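PDB 6N2B: tapirin from Caldicellulosiruptor kristjanssonii, which binds cellulose, probably through its beta-helical, calcium-carrying C-terminal domain, and so is likely to help the thermophilic bacterium adhere to plant biomass. Local coordinates for residues I463-V466 and N467-G471. Residues are numbered along the deposited sequence; the frame is centred on the assembly and turned at random.
Sequences ITEV and NSKLG. With CA (calcium ion), chain C.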
loop_
_atom_site.group_PDB
_atom_site.type_symbol
_atom_site.label_atom_id
_atom_site.label_comp_id
_atom_site.label_asym_id
_atom_site.label_seq_id
_atom_site.Cartn_x
_atom_site.Cartn_y
_atom_site.Cartn_z
ATOM N N ILE A 463 -26.805 5.701 2.928
ATOM C CA ILE A 463 -28.072 4.995 3.116
ATOM C C ILE A 463 -29.183 5.665 2.301
ATOM O O ILE A 463 -29.967 4.992 1.614
ATOM C CB ILE A 463 -28.431 4.931 4.615
ATOM C CG1 ILE A 463 -27.411 4.098 5.385
ATOM C CG2 ILE A 463 -29.808 4.365 4.817
ATOM C CD1 ILE A 463 -27.389 4.430 6.846
ATOM N N THR A 464 -29.261 7.000 2.357
ATOM C CA THR A 464 -30.251 7.710 1.554
ATOM C C THR A 464 -30.056 7.432 0.065
ATOM O O THR A 464 -30.984 6.981 -0.620
ATOM C CB THR A 464 -30.186 9.217 1.833
ATOM O OG1 THR A 464 -30.466 9.470 3.217
ATOM C CG2 THR A 464 -31.201 9.964 0.985
ATOM N N GLU A 465 -28.851 7.687 -0.450
ATOM C CA GLU A 465 -28.623 7.587 -1.887
ATOM C C GLU A 465 -28.853 6.169 -2.397
ATOM O O GLU A 465 -29.569 5.969 -3.385
ATOM C CB GLU A 465 -27.212 8.050 -2.233
ATOM C CG GLU A 465 -26.917 7.993 -3.717
ATOM C CD GLU A 465 -27.433 9.228 -4.427
ATOM O OE1 GLU A 465 -27.876 10.146 -3.697
ATOM O OE2 GLU A 465 -27.390 9.285 -5.685
ATOM N N VAL A 466 -28.260 5.169 -1.744
ATOM C CA VAL A 466 -28.365 3.800 -2.251
ATOM C C VAL A 466 -29.828 3.353 -2.314
ATOM O O VAL A 466 -30.294 2.854 -3.343
ATOM C CB VAL A 466 -27.503 2.839 -1.403
ATOM C CG1 VAL A 466 -27.863 1.401 -1.682
ATOM C CG2 VAL A 466 -26.004 3.055 -1.674
ATOM N N ASN A 467 -30.575 3.537 -1.222
ATOM C CA ASN A 467 -31.977 3.115 -1.193
ATOM C C ASN A 467 -32.808 3.800 -2.262
ATOM O O ASN A 467 -33.751 3.209 -2.799
ATOM C CB ASN A 467 -32.604 3.424 0.168
ATOM C CG ASN A 467 -32.354 2.350 1.172
ATOM O OD1 ASN A 467 -32.896 1.234 1.081
ATOM N ND2 ASN A 467 -31.538 2.687 2.180
ATOM N N SER A 468 -32.529 5.070 -2.531
ATOM C CA SER A 468 -33.316 5.761 -3.539
ATOM C C SER A 468 -33.145 5.110 -4.910
ATOM O O SER A 468 -34.110 5.004 -5.679
ATOM C CB SER A 468 -32.915 7.227 -3.589
ATOM O OG SER A 468 -31.608 7.342 -4.144
ATOM N N LYS A 469 -31.923 4.670 -5.236
ATOM C CA LYS A 469 -31.676 4.140 -6.570
ATOM C C LYS A 469 -32.102 2.687 -6.691
ATOM O O LYS A 469 -32.562 2.269 -7.764
ATOM C CB LYS A 469 -30.201 4.278 -6.956
ATOM C CG LYS A 469 -29.692 5.738 -7.022
ATOM C CD LYS A 469 -30.492 6.563 -8.012
ATOM C CE LYS A 469 -29.823 7.862 -8.367
ATOM N NZ LYS A 469 -28.513 7.744 -9.070
ATOM N N LEU A 470 -31.997 1.918 -5.600
ATOM C CA LEU A 470 -32.179 0.476 -5.646
ATOM C C LEU A 470 -33.483 -0.007 -5.044
ATOM O O LEU A 470 -33.800 -1.195 -5.184
ATOM C CB LEU A 470 -31.026 -0.211 -4.917
ATOM C CG LEU A 470 -29.621 0.125 -5.410
ATOM C CD1 LEU A 470 -28.639 -0.865 -4.801
ATOM C CD2 LEU A 470 -29.530 0.112 -6.933
ATOM N N GLY A 471 -34.240 0.869 -4.379
ATOM C CA GLY A 471 -35.394 0.460 -3.605
ATOM C C GLY A 471 -35.061 -0.404 -2.411
ATOM O O GLY A 471 -35.974 -0.940 -1.780
HETATM CA CA CA C . -28.551 11.971 -5.238
#
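Asn467 doubles back on the last turns of helix 459-470 to grip the carbonyl of Ile463, a clear example of a side chain adding to the main-chain bonding of its own helix. ND2 donates an N-H to Ile463 O at 2.8 Å, while the backbone N of Asn467 makes the regular helical bond to the same oxygen; the two donors arrive from opposite faces of the carbonyl plane. With CG beside the backbone N (chi1 -85°), the amide is folded back along the preceding turn, and ND2 also lies near Ile463 CG2. A leucine here would keep the main-chain bond but would probably deprive Ile463 O of its second donor and let the side chain turn away from that turn. Ser468 OG likewise bonds Glu465 O at 2.6 Å, which also takes the N-H of Lys469.

The residue before Asn467, Val466, sends CG1 across to Leu470 CD1 one turn later, at 3.9 Å, an apolar pair on the buried side, where Phe473 covers Val466 and Trp447 and Tyr440 meet Leu470. Leu470 N closes the turn on Val466 O at 3.0 Å, just before Gly471 leaves the helix with positive phi.

On another face, Glu465 binds calcium through OE1 at 2.5 Å, alongside Asp429 and the carbonyls of Val431, Ala433 and Leu436. OE2 is hydrogen-bonded to Ser438 OG and has a long salt bridge, 3.9 Å, to Lys469 NZ, which Ser438 OG also meets. The helix end thus divides its chemistry: side chains doubling the bonds to two carbonyls, hydrocarbon on the buried side, and a carboxylate whose negative charge is probably balanced mainly by the metal, with the lysine assisting.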